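Long-range contacts in AxyAgu115A (Amphibacillus xylanus NBRC 15112, PDB 6NPS), which probably hydrolyses glucuronic acid side groups from xylan as a family GH115 alpha-glucuronidase, working together with alpha-arabinofuranosidases: residues 795-800 with 941-946; 269-274 with 300-305; 98-103 with 158-163; 666-671 with 702-707. The protein carries 3 engineered substitutions. All blocks are in the same frame, centred on the assembly; numbering follows the deposited sequence.

Interaction 1 (795-800 with 941-946)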
loop_
_atom_site.group_PDB
_atom_site.type_symbol
_atom_site.label_atom_id
_atom_site.label_comp_id
_atom_site.label_asym_id
_atom_site.label_seq_id
_atom_site.Cartn_x
_atom_site.Cartn_y
_atom_site.Cartn_z
ATOM N N SER A 795 29.086 9.553 2.389
ATOM C CA SER A 795 28.190 10.143 3.367
ATOM C C SER A 795 29.062 10.561 4.543
ATOM O O SER A 795 29.795 9.731 5.102
ATOM C CB SER A 795 27.096 9.165 3.789
ATOM O OG SER A 795 26.388 9.651 4.922
ATOM N N ILE A 796 28.967 11.841 4.911
ATOM C CA ILE A 796 29.894 12.520 5.813
ATOM C C ILE A 796 29.078 13.157 6.923
ATOM O O ILE A 796 28.207 13.981 6.640
ATOM C CB ILE A 796 30.687 13.614 5.078
ATOM C CG1 ILE A 796 31.544 13.018 3.962
ATOM C CG2 ILE A 796 31.540 14.400 6.068
ATOM C CD1 ILE A 796 32.111 14.060 3.024
ATOM N N GLU A 797 29.341 12.798 8.178
ATOM C CA GLU A 797 28.783 13.635 9.235
ATOM C C GLU A 797 29.560 14.949 9.247
ATOM O O GLU A 797 30.787 14.968 9.091
ATOM C CB GLU A 797 28.813 12.948 10.597
ATOM C CG GLU A 797 28.293 11.518 10.576
ATOM C CD GLU A 797 26.792 11.349 10.868
ATOM O OE1 GLU A 797 25.979 12.286 10.681
ATOM O OE2 GLU A 797 26.428 10.232 11.297
ATOM N N ALA A 798 28.821 16.055 9.356
ATOM C CA ALA A 798 29.394 17.367 9.101
ATOM C C ALA A 798 30.543 17.678 10.055
ATOM O O ALA A 798 31.434 18.466 9.726
ATOM C CB ALA A 798 28.271 18.430 9.196
ATOM N N GLU A 799 30.533 17.084 11.242
ATOM C CA GLU A 799 31.616 17.295 12.193
ATOM C C GLU A 799 32.954 16.704 11.725
ATOM O O GLU A 799 34.006 17.119 12.225
ATOM C CB GLU A 799 31.171 16.719 13.538
ATOM C CG GLU A 799 32.205 16.051 14.351
ATOM C CD GLU A 799 31.635 15.251 15.507
ATOM O OE1 GLU A 799 30.524 15.565 15.992
ATOM O OE2 GLU A 799 32.347 14.325 15.961
ATOM N N HIS A 800 32.953 15.817 10.730
ATOM C CA HIS A 800 34.204 15.173 10.273
ATOM C C HIS A 800 34.884 15.913 9.116
ATOM O O HIS A 800 35.361 15.316 8.143
ATOM C CB HIS A 800 33.926 13.714 9.920
ATOM C CG HIS A 800 33.561 12.903 11.116
ATOM N ND1 HIS A 800 32.590 11.929 11.103
ATOM C CD2 HIS A 800 34.011 12.966 12.393
ATOM C CE1 HIS A 800 32.456 11.421 12.316
ATOM N NE2 HIS A 800 33.309 12.033 13.117
ATOM N N LEU A 941 24.459 22.548 9.569
ATOM C CA LEU A 941 24.679 21.462 8.629
ATOM C C LEU A 941 24.947 20.188 9.411
ATOM O O LEU A 941 25.858 20.155 10.254
ATOM C CB LEU A 941 25.859 21.788 7.711
ATOM C CG LEU A 941 26.308 20.712 6.730
ATOM C CD1 LEU A 941 25.295 20.438 5.603
ATOM C CD2 LEU A 941 27.619 21.193 6.106
ATOM N N GLU A 942 24.188 19.138 9.109
ATOM C CA GLU A 942 24.269 17.870 9.824
ATOM C C GLU A 942 25.005 16.791 9.046
ATOM O O GLU A 942 25.761 16.032 9.650
ATOM C CB GLU A 942 22.864 17.351 10.182
ATOM C CG GLU A 942 22.156 18.314 11.173
ATOM C CD GLU A 942 20.687 17.973 11.517
ATOM O OE1 GLU A 942 20.307 16.772 11.570
ATOM O OE2 GLU A 942 19.917 18.939 11.769
ATOM N N LYS A 943 24.785 16.687 7.736
ATOM C CA LYS A 943 25.332 15.579 6.957
ATOM C C LYS A 943 25.483 16.055 5.520
ATOM O O LYS A 943 24.713 16.896 5.048
ATOM C CB LYS A 943 24.416 14.321 7.041
ATOM C CG LYS A 943 24.991 13.061 6.324
ATOM C CD LYS A 943 23.962 11.923 6.238
ATOM C CE LYS A 943 23.707 11.322 7.573
ATOM N NZ LYS A 943 22.899 10.102 7.392
ATOM N N ILE A 944 26.500 15.526 4.842
ATOM C CA ILE A 944 26.734 15.761 3.421
ATOM C C ILE A 944 26.765 14.399 2.736
ATOM O O ILE A 944 27.468 13.491 3.192
ATOM C CB ILE A 944 28.069 16.487 3.175
ATOM C CG1 ILE A 944 28.180 17.738 4.059
ATOM C CG2 ILE A 944 28.242 16.783 1.702
ATOM C CD1 ILE A 944 29.607 18.287 4.172
ATOM N N VAL A 945 26.068 14.277 1.611
ATOM C CA VAL A 945 26.089 13.054 0.816
ATOM C C VAL A 945 26.515 13.412 -0.600
ATOM O O VAL A 945 26.016 14.392 -1.159
ATOM C CB VAL A 945 24.711 12.372 0.824
ATOM C CG1 VAL A 945 24.758 11.113 -0.026
ATOM C CG2 VAL A 945 24.298 12.062 2.270
ATOM N N ILE A 946 27.430 12.619 -1.183
ATOM C CA ILE A 946 27.951 12.859 -2.523
ATOM C C ILE A 946 27.816 11.573 -3.338
ATOM O O ILE A 946 28.208 10.495 -2.875
ATOM C CB ILE A 946 29.429 13.326 -2.480
ATOM C CG1 ILE A 946 29.602 14.573 -1.575
ATOM C CG2 ILE A 946 29.971 13.580 -3.893
ATOM C CD1 ILE A 946 31.116 14.891 -1.209
HETATM O O HOH W 1 25.748 14.558 11.879
#
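Ile796 and Ile944 face each other as the central hydrogen-bonded pair of a short antiparallel ladder, in which strand 795-797 runs against strand 941-946 with axes 4.7 Å apart at closest and directions 161° apart. Ile796 N donates to Ile944 O at 2.8 Å, and Ile944 N answers with a bond to Ile796 O. Flanking them are the non-hydrogen-bonded pairs Ser795 with Val945 and Glu797 with Lys943. Past Glu797 the first chain leaves in a type I turn, yet Ala798 N still reaches Glu942 O at 3.1 Å, coming from well above the carbonyl plane. A water lies 2.7 Å from the same Glu942 O and 2.6 Å from Glu797 OE1, placed to link the two.

Both Glu942 and Lys943 lie opposite Tyr865 of strand 858-866, which makes a classic beta bulge in the C-terminal domain of GH115, consistent with the galactose-binding-domain-like beta-sandwich of its clan. Inside it, Ile796, Ile944 and Ile946 share one face, where Tyr850 packs on the first two and Phe852 on the third. Beside them the methyl of Ala798 rests against Leu941, its CB 3.9 Å from Leu941 CG.

The other face is more polar. Lys943 runs out extended as far as CD, which lies 3.6 Å from Ser795 OG, and then bends at chi3 (-71°). That bend carries the ammonium to the carbonyl oxygens of Leu958 and Pro960, and Pro960 O also takes a bond from Ser795 OG. Glu797 OE1 stays 5.0 Å from Lys943 NZ and bonds instead to the hydroxyl of Thr826.

Interaction 2 (269-274 with 300-305)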
loop_
_atom_site.group_PDB
_atom_site.type_symbol
_atom_site.label_atom_id
_atom_site.label_comp_id
_atom_site.label_asym_id
_atom_site.label_seq_id
_atom_site.Cartn_x
_atom_site.Cartn_y
_atom_site.Cartn_z
ATOM N N ASP A 269 -22.338 43.130 18.168
ATOM C CA ASP A 269 -22.400 41.683 17.917
ATOM C C ASP A 269 -21.594 41.323 16.664
ATOM O O ASP A 269 -22.080 40.684 15.730
ATOM C CB ASP A 269 -23.842 41.189 17.781
ATOM C CG ASP A 269 -23.988 39.731 18.195
ATOM O OD1 ASP A 269 -25.121 39.298 18.503
ATOM O OD2 ASP A 269 -22.964 39.019 18.219
ATOM N N ALA A 270 -20.337 41.743 16.649
ATOM C CA ALA A 270 -19.459 41.536 15.512
ATOM C C ALA A 270 -18.031 41.809 15.952
ATOM O O ALA A 270 -17.719 42.922 16.392
ATOM C CB ALA A 270 -19.852 42.453 14.348
ATOM N N TRP A 271 -17.163 40.795 15.877
ATOM C CA TRP A 271 -15.735 40.975 16.165
ATOM C C TRP A 271 -15.118 41.586 14.912
ATOM O O TRP A 271 -14.511 40.911 14.078
ATOM C CB TRP A 271 -15.092 39.652 16.550
ATOM C CG TRP A 271 -13.719 39.805 17.117
ATOM C CD1 TRP A 271 -12.548 39.387 16.551
ATOM C CD2 TRP A 271 -13.368 40.420 18.365
ATOM N NE1 TRP A 271 -11.487 39.701 17.370
ATOM C CE2 TRP A 271 -11.960 40.338 18.489
ATOM C CE3 TRP A 271 -14.104 41.026 19.390
ATOM C CZ2 TRP A 271 -11.277 40.848 19.591
ATOM C CZ3 TRP A 271 -13.424 41.536 20.488
ATOM C CH2 TRP A 271 -12.021 41.443 20.579
ATOM N N ASN A 272 -15.327 42.895 14.765
ATOM C CA ASN A 272 -15.109 43.579 13.493
ATOM C C ASN A 272 -15.007 45.073 13.780
ATOM O O ASN A 272 -16.017 45.725 14.067
ATOM C CB ASN A 272 -16.251 43.277 12.524
ATOM C CG ASN A 272 -15.941 43.707 11.104
ATOM O OD1 ASN A 272 -15.570 44.858 10.860
ATOM N ND2 ASN A 272 -16.093 42.782 10.154
ATOM N N PHE A 273 -13.787 45.607 13.721
ATOM C CA PHE A 273 -13.566 47.017 14.017
ATOM C C PHE A 273 -14.106 47.926 12.927
ATOM O O PHE A 273 -14.277 49.127 13.165
ATOM C CB PHE A 273 -12.073 47.279 14.218
ATOM C CG PHE A 273 -11.774 48.587 14.887
ATOM C CD1 PHE A 273 -12.014 48.760 16.244
ATOM C CD2 PHE A 273 -11.247 49.640 14.167
ATOM C CE1 PHE A 273 -11.727 49.956 16.866
ATOM C CE2 PHE A 273 -10.967 50.841 14.784
ATOM C CZ PHE A 273 -11.212 50.995 16.143
ATOM N N ILE A 274 -14.364 47.387 11.736
ATOM C CA ILE A 274 -14.933 48.191 10.657
ATOM C C ILE A 274 -16.433 48.371 10.853
ATOM O O ILE A 274 -16.943 49.500 10.854
ATOM C CB ILE A 274 -14.618 47.547 9.293
ATOM C CG1 ILE A 274 -13.101 47.455 9.077
ATOM C CG2 ILE A 274 -15.289 48.307 8.144
ATOM C CD1 ILE A 274 -12.675 46.198 8.334
ATOM N N ILE A 300 -1.744 44.769 22.255
ATOM C CA ILE A 300 -2.436 45.661 21.327
ATOM C C ILE A 300 -2.491 44.966 19.966
ATOM O O ILE A 300 -1.888 43.912 19.765
ATOM C CB ILE A 300 -1.776 47.049 21.238
ATOM C CG1 ILE A 300 -0.308 46.918 20.800
ATOM C CG2 ILE A 300 -1.869 47.773 22.610
ATOM C CD1 ILE A 300 0.304 48.236 20.279
ATOM N N GLY A 301 -3.234 45.561 19.036
ATOM C CA GLY A 301 -3.497 44.913 17.766
ATOM C C GLY A 301 -4.866 44.246 17.756
ATOM O O GLY A 301 -5.670 44.424 18.671
ATOM N N MET A 302 -5.113 43.427 16.713
ATOM C CA MET A 302 -6.369 42.681 16.631
ATOM C C MET A 302 -6.369 41.532 15.623
ATOM O O MET A 302 -6.371 41.773 14.410
ATOM C CB MET A 302 -7.511 43.634 16.286
ATOM C CG MET A 302 -8.876 43.099 16.665
ATOM S SD MET A 302 -10.173 44.024 15.818
ATOM C CE MET A 302 -11.640 43.061 16.258
ATOM N N ARG A 303 -6.481 40.306 16.130
ATOM C CA ARG A 303 -6.561 39.107 15.300
ATOM C C ARG A 303 -7.946 38.479 15.501
ATOM O O ARG A 303 -8.639 38.810 16.463
ATOM C CB ARG A 303 -5.465 38.113 15.677
ATOM C CG ARG A 303 -4.127 38.380 15.006
ATOM C CD ARG A 303 -3.160 37.228 15.224
ATOM N NE ARG A 303 -3.386 36.138 14.281
ATOM C CZ ARG A 303 -3.759 34.911 14.633
ATOM N NH1 ARG A 303 -3.948 34.615 15.912
ATOM N NH2 ARG A 303 -3.943 33.980 13.708
ATOM N N GLY A 304 -8.353 37.580 14.606
ATOM C CA GLY A 304 -9.650 36.949 14.719
ATOM C C GLY A 304 -9.762 36.110 15.979
ATOM O O GLY A 304 -8.777 35.788 16.657
ATOM N N GLU A 305 -11.005 35.744 16.289
ATOM C CA GLU A 305 -11.299 34.980 17.494
ATOM C C GLU A 305 -10.891 33.520 17.341
ATOM O O GLU A 305 -11.074 32.912 16.277
ATOM C CB GLU A 305 -12.784 35.070 17.826
ATOM C CG GLU A 305 -13.195 36.419 18.352
ATOM C CD GLU A 305 -14.652 36.453 18.730
ATOM O OE1 GLU A 305 -15.471 35.845 18.001
ATOM O OE2 GLU A 305 -14.974 37.069 19.765
#
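The indole of Trp271 is held between two side chains of 300-305 and tethered at its edge by the backbone that joins them. Over one face lies the terminal methyl of Met302, its CE 3.5 Å from the centroid of the Trp271 five-membered ring and 12° off the normal, a clear CH-pi contact. Glu305 CG sits over the opposite face in a second CH-pi contact, 3.6 Å from that same Trp271 centroid. Beyond CG the carboxylate continues across the ring, its plane only 14° from that of the indole. At the edge, Trp271 NE1 donates to Arg303 O at 3.1 Å in a nearly straight bond (168°), with the oxygen lying in the ring plane. Two faces and one N-H are thus occupied together, which fixes both the tilt and the rotation of the indole.

Met302 reaches the ring with an extended chain, CG anti to the backbone N. Its SD lies 5.1 Å from the centroid of the Trp271 five-membered ring, above the same face, a distant Met-aromatic contact, and 4.1 Å from Phe273 CB.

Further out, Trp271 is the centre of an inverse gamma turn, and its ring also meets Tyr257, Ile280 and Trp284. Arg303, whose carbonyl receives the indole N-H, sends its guanidinium away to salt bridges with Glu355 and Asp307. Glu305 OE1 forms a long, weak ion pair with Arg261. Helix 277-291 and strand 298-300 link the two loops; one lies between strand 241-242 and that helix, the other follows strand 298-300, so both belong to the end of the barrel where the strands finish, the side that carries the active site in TIM-barrel glycosidases.

Interaction 3 (98-103 with 158-163)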
loop_
_atom_site.group_PDB
_atom_site.type_symbol
_atom_site.label_atom_id
_atom_site.label_comp_id
_atom_site.label_asym_id
_atom_site.label_seq_id
_atom_site.Cartn_x
_atom_site.Cartn_y
_atom_site.Cartn_z
ATOM N N LEU A 98 19.835 40.598 47.905
ATOM C CA LEU A 98 21.011 40.397 48.737
ATOM C C LEU A 98 20.704 39.258 49.693
ATOM O O LEU A 98 19.614 39.205 50.276
ATOM C CB LEU A 98 21.332 41.677 49.515
ATOM C CG LEU A 98 22.311 41.599 50.685
ATOM C CD1 LEU A 98 23.764 41.453 50.177
ATOM C CD2 LEU A 98 22.158 42.836 51.558
ATOM N N PHE A 99 21.661 38.336 49.845
ATOM C CA PHE A 99 21.490 37.121 50.638
ATOM C C PHE A 99 22.759 37.082 51.489
ATOM O O PHE A 99 23.843 36.766 50.983
ATOM C CB PHE A 99 21.341 35.919 49.693
ATOM C CG PHE A 99 21.013 34.613 50.356
ATOM C CD1 PHE A 99 19.692 34.169 50.421
ATOM C CD2 PHE A 99 22.041 33.788 50.827
ATOM C CE1 PHE A 99 19.385 32.926 50.983
ATOM C CE2 PHE A 99 21.764 32.538 51.402
ATOM C CZ PHE A 99 20.423 32.107 51.480
ATOM N N GLN A 100 22.660 37.469 52.759
ATOM C CA GLN A 100 23.869 37.748 53.515
ATOM C C GLN A 100 23.690 37.336 54.966
ATOM O O GLN A 100 22.662 37.646 55.576
ATOM C CB GLN A 100 24.221 39.240 53.432
ATOM C CG GLN A 100 25.508 39.573 54.120
ATOM C CD GLN A 100 25.879 41.038 53.986
ATOM O OE1 GLN A 100 25.112 41.833 53.448
ATOM N NE2 GLN A 100 27.057 41.402 54.492
ATOM N N VAL A 101 24.732 36.690 55.539
ATOM C CA VAL A 101 24.746 36.358 56.962
ATOM C C VAL A 101 25.377 37.515 57.704
ATOM O O VAL A 101 26.389 38.075 57.253
ATOM C CB VAL A 101 25.504 35.040 57.229
ATOM C CG1 VAL A 101 25.683 34.796 58.708
ATOM C CG2 VAL A 101 24.787 33.872 56.569
ATOM N N VAL A 102 24.790 37.881 58.853
ATOM C CA VAL A 102 25.215 39.058 59.600
ATOM C C VAL A 102 25.280 38.694 61.080
ATOM O O VAL A 102 24.525 37.849 61.577
ATOM C CB VAL A 102 24.262 40.259 59.369
ATOM C CG1 VAL A 102 24.328 40.756 57.898
ATOM C CG2 VAL A 102 22.871 39.852 59.708
ATOM N N ASP A 103 26.210 39.330 61.776
ATOM C CA ASP A 103 26.533 39.011 63.158
ATOM C C ASP A 103 25.809 39.998 64.068
ATOM O O ASP A 103 25.803 41.205 63.791
ATOM C CB ASP A 103 28.052 39.081 63.355
ATOM C CG ASP A 103 28.552 38.193 64.483
ATOM O OD1 ASP A 103 27.729 37.562 65.173
ATOM O OD2 ASP A 103 29.787 38.128 64.682
ATOM N N ASP A 158 30.292 34.987 57.108
ATOM C CA ASP A 158 30.320 36.137 56.211
ATOM C C ASP A 158 29.778 35.791 54.825
ATOM O O ASP A 158 30.142 36.451 53.844
ATOM C CB ASP A 158 31.737 36.700 56.100
ATOM C CG ASP A 158 32.744 35.668 55.620
ATOM O OD1 ASP A 158 32.372 34.483 55.483
ATOM O OD2 ASP A 158 33.916 36.039 55.392
ATOM N N TYR A 159 28.943 34.752 54.725
ATOM C CA TYR A 159 28.262 34.456 53.471
ATOM C C TYR A 159 27.601 35.715 52.940
ATOM O O TYR A 159 26.965 36.454 53.691
ATOM C CB TYR A 159 27.212 33.356 53.652
ATOM C CG TYR A 159 26.842 32.748 52.338
ATOM C CD1 TYR A 159 25.881 33.343 51.500
ATOM C CD2 TYR A 159 27.478 31.597 51.895
ATOM C CE1 TYR A 159 25.571 32.787 50.273
ATOM C CE2 TYR A 159 27.179 31.030 50.675
ATOM C CZ TYR A 159 26.228 31.614 49.867
ATOM O OH TYR A 159 25.969 31.017 48.652
ATOM N N LYS A 160 27.786 35.978 51.645
ATOM C CA LYS A 160 27.178 37.141 51.004
ATOM C C LYS A 160 27.051 36.869 49.516
ATOM O O LYS A 160 28.031 36.511 48.861
ATOM C CB LYS A 160 27.997 38.423 51.237
ATOM C CG LYS A 160 27.416 39.676 50.526
ATOM C CD LYS A 160 28.500 40.773 50.428
ATOM C CE LYS A 160 27.945 42.113 50.020
ATOM N NZ LYS A 160 29.009 43.173 49.961
ATOM N N TYR A 161 25.841 37.030 48.989
ATOM C CA TYR A 161 25.592 36.859 47.569
ATOM C C TYR A 161 24.618 37.950 47.151
ATOM O O TYR A 161 23.634 38.184 47.862
ATOM C CB TYR A 161 25.023 35.456 47.270
ATOM C CG TYR A 161 24.588 35.295 45.835
ATOM C CD1 TYR A 161 25.522 35.316 44.800
ATOM C CD2 TYR A 161 23.243 35.180 45.506
ATOM C CE1 TYR A 161 25.125 35.206 43.479
ATOM C CE2 TYR A 161 22.832 35.048 44.185
ATOM C CZ TYR A 161 23.769 35.072 43.178
ATOM O OH TYR A 161 23.355 34.939 41.868
ATOM N N VAL A 162 24.919 38.636 46.034
ATOM C CA VAL A 162 24.049 39.650 45.418
ATOM C C VAL A 162 23.702 39.161 44.003
ATOM O O VAL A 162 24.599 39.036 43.157
ATOM C CB VAL A 162 24.732 41.029 45.363
ATOM C CG1 VAL A 162 23.846 42.059 44.675
ATOM C CG2 VAL A 162 25.167 41.514 46.768
ATOM N N SER A 163 22.426 38.853 43.743
ATOM C CA SER A 163 22.038 38.326 42.428
ATOM C C SER A 163 22.222 39.405 41.351
ATOM O O SER A 163 22.462 40.580 41.652
ATOM C CB SER A 163 20.591 37.829 42.466
ATOM O OG SER A 163 19.685 38.921 42.676
HETATM O O HOH W 2 29.694 39.307 54.449
#
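Tyr161 O is approached by two groups of the neighbouring strand: Phe99 N donates to it at 2.8 Å, and the CA-H of Leu98 leans in with CA 3.5 Å from the oxygen. Phe99 O in turn accepts from Tyr161 N, completing an antiparallel hydrogen-bonded pair, and Val101 N extends the ladder to Tyr159 O at 2.9 Å.

On one face the Phe99 ring meets that of Tyr159 obliquely, with Phe99 CD2 3.7 Å from Tyr159 CE1. The Phe99 side chain swings out with CG anti to its amide (chi1 -174°), which carries the ring to His129, which it meets edge-to-face. Replacing it with an alanine would probably open a gap between Tyr159, His129 and Leu130 and let the tyrosine ring shift. Val101 CG2 packs 3.8 Å from Tyr159 CB.

On the other face, Leu98 CD1 touches Val162 CG2 at 3.7 Å. Gln100 and Lys160 lie side by side there, and the lysine ends in a salt bridge with Glu89.

Strand 160-162 forms one border of a four-stranded mixed sheet, next to strand 97-106, which pairs with 109-117 on its far side, while helix 120-133 packs on the Phe99 face.

Interaction 4 (666-671 with 702-707)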
loop_
_atom_site.group_PDB
_atom_site.type_symbol
_atom_site.label_atom_id
_atom_site.label_comp_id
_atom_site.label_asym_id
_atom_site.label_seq_id
_atom_site.Cartn_x
_atom_site.Cartn_y
_atom_site.Cartn_z
ATOM N N LEU A 666 12.509 -20.871 1.135
ATOM C CA LEU A 666 13.296 -20.082 2.055
ATOM C C LEU A 666 13.691 -18.782 1.374
ATOM O O LEU A 666 14.189 -18.789 0.242
ATOM C CB LEU A 666 14.577 -20.863 2.466
ATOM C CG LEU A 666 14.364 -22.062 3.384
ATOM C CD1 LEU A 666 15.760 -22.742 3.629
ATOM C CD2 LEU A 666 13.734 -21.629 4.705
ATOM N N LEU A 667 13.526 -17.683 2.073
ATOM C CA LEU A 667 13.910 -16.391 1.543
ATOM C C LEU A 667 15.290 -16.038 2.081
ATOM O O LEU A 667 15.511 -16.083 3.292
ATOM C CB LEU A 667 12.868 -15.337 1.939
ATOM C CG LEU A 667 13.237 -13.959 1.400
ATOM C CD1 LEU A 667 12.967 -13.963 -0.121
ATOM C CD2 LEU A 667 12.432 -12.876 2.105
ATOM N N VAL A 668 16.219 -15.701 1.189
ATOM C CA VAL A 668 17.534 -15.199 1.584
ATOM C C VAL A 668 17.547 -13.683 1.426
ATOM O O VAL A 668 17.231 -13.170 0.346
ATOM C CB VAL A 668 18.647 -15.843 0.732
ATOM C CG1 VAL A 668 20.025 -15.248 1.081
ATOM C CG2 VAL A 668 18.632 -17.356 0.878
ATOM N N SER A 669 17.945 -12.953 2.477
ATOM C CA SER A 669 17.960 -11.500 2.387
ATOM C C SER A 669 19.249 -10.938 2.966
ATOM O O SER A 669 19.805 -11.486 3.919
ATOM C CB SER A 669 16.730 -10.897 3.095
ATOM O OG SER A 669 16.671 -11.256 4.474
ATOM N N ILE A 670 19.731 -9.851 2.373
ATOM C CA ILE A 670 20.979 -9.221 2.798
ATOM C C ILE A 670 20.641 -8.214 3.892
ATOM O O ILE A 670 19.827 -7.315 3.677
ATOM C CB ILE A 670 21.675 -8.514 1.623
ATOM C CG1 ILE A 670 21.873 -9.469 0.435
ATOM C CG2 ILE A 670 23.014 -7.853 2.105
ATOM C CD1 ILE A 670 22.559 -10.775 0.846
ATOM N N ASP A 671 21.263 -8.332 5.057
ATOM C CA ASP A 671 20.824 -7.463 6.148
ATOM C C ASP A 671 21.170 -6.007 5.826
ATOM O O ASP A 671 22.193 -5.721 5.204
ATOM C CB ASP A 671 21.454 -7.911 7.463
ATOM C CG ASP A 671 20.996 -9.319 7.882
ATOM O OD1 ASP A 671 20.151 -9.926 7.186
ATOM O OD2 ASP A 671 21.505 -9.832 8.903
ATOM N N PHE A 702 23.663 -12.067 6.552
ATOM C CA PHE A 702 22.428 -12.219 5.796
ATOM C C PHE A 702 21.503 -13.134 6.576
ATOM O O PHE A 702 21.929 -13.813 7.517
ATOM C CB PHE A 702 22.708 -12.741 4.373
ATOM C CG PHE A 702 23.309 -14.116 4.297
ATOM C CD1 PHE A 702 24.706 -14.298 4.319
ATOM C CD2 PHE A 702 22.489 -15.235 4.162
ATOM C CE1 PHE A 702 25.261 -15.584 4.198
ATOM C CE2 PHE A 702 23.021 -16.510 4.040
ATOM C CZ PHE A 702 24.423 -16.704 4.058
ATOM N N THR A 703 20.219 -13.162 6.187
ATOM C CA THR A 703 19.230 -13.927 6.922
ATOM C C THR A 703 18.557 -14.907 5.981
ATOM O O THR A 703 18.400 -14.641 4.783
ATOM C CB THR A 703 18.217 -12.962 7.586
ATOM O OG1 THR A 703 18.947 -12.101 8.466
ATOM C CG2 THR A 703 17.147 -13.698 8.413
ATOM N N ILE A 704 18.188 -16.060 6.532
ATOM C CA ILE A 704 17.372 -17.067 5.858
ATOM C C ILE A 704 16.073 -17.216 6.653
ATOM O O ILE A 704 16.122 -17.424 7.872
ATOM C CB ILE A 704 18.112 -18.417 5.761
ATOM C CG1 ILE A 704 19.495 -18.244 5.129
ATOM C CG2 ILE A 704 17.291 -19.467 4.970
ATOM C CD1 ILE A 704 20.405 -19.439 5.369
ATOM N N SER A 705 14.916 -17.118 5.962
ATOM C CA SER A 705 13.613 -17.019 6.603
ATOM C C SER A 705 12.613 -17.974 5.988
ATOM O O SER A 705 12.548 -18.126 4.760
ATOM C CB SER A 705 13.014 -15.608 6.486
ATOM O OG SER A 705 13.895 -14.671 7.040
ATOM N N SER A 706 11.773 -18.536 6.856
ATOM C CA SER A 706 10.665 -19.404 6.460
ATOM C C SER A 706 9.500 -18.622 5.842
ATOM O O SER A 706 9.071 -17.585 6.366
ATOM C CB SER A 706 10.112 -20.154 7.678
ATOM O OG SER A 706 11.083 -21.004 8.249
ATOM N N VAL A 707 8.940 -19.181 4.776
ATOM C CA VAL A 707 7.656 -18.740 4.242
ATOM C C VAL A 707 6.600 -19.801 4.380
ATOM O O VAL A 707 5.434 -19.517 4.114
ATOM C CB VAL A 707 7.760 -18.315 2.764
ATOM C CG1 VAL A 707 8.713 -17.145 2.626
ATOM C CG2 VAL A 707 8.212 -19.483 1.925
HETATM O O HOH W 3 15.368 -13.784 5.005
#
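Leu666, Val668 and Ile670 pack alongside Phe702 and Ile704 on the tightly packed face of this antiparallel pair. Leu666 CD1 lies 3.9 Å from Ile704 CG2, and Val668 CG1 the same 3.9 Å from Phe702 CD2. Phe702 holds CG between its own N and carbonyl carbon (chi1 64°), a crowded position that turns the ring toward Val668. Ile670 CD1 packs on Phe702 CB. Four backbone bonds, linking Leu667 with Ser705 and Ser669 with Thr703 in both directions, hold the strands together.

The reverse face is more polar and wetter, and both Ser669 and Thr703 are partly exposed. A water donates to Leu667 O and bonds both Ser669 OG, at 2.9 Å, and Ser705 OG, at 2.7 Å, spanning the strands. At the end of the ladder Thr703 OG1 donates to the syn side of Asp671 OD1 at 2.8 Å, while OD2 bonds Ser701 OG. With an alanine in place of Asp671, the hydroxyls of Thr703 and Ser701 would probably both lose their partner.

The apolar face meets Tyr714 and Ile716 of strand 712-718 and Ile770 of strand 766-775, so two sheets stack as a beta-sandwich; strand 700-706 continues the first sheet to 739-746.

Overall arrangement
Followed from the N terminus, the four contacts come strictly in series; none nests within or crosses another. Interaction 3 closes first, bringing residue 158 back to a strand some 55 residues earlier in the N-terminal alpha/beta region. Interaction 2 then joins two loops of the barrel across a helix. Interaction 4 pairs strands within a beta-sandwich downstream of the long helices, and interaction 1 spans the longest separation, 141 residues, within the C-terminal domain. They work as independent local closures: interactions 1 and 4 are the nearest pair, their centres about 32 Å apart, whereas interactions 3 and 4 lie on opposite sides of the chain's centre, about 72 Å between centres.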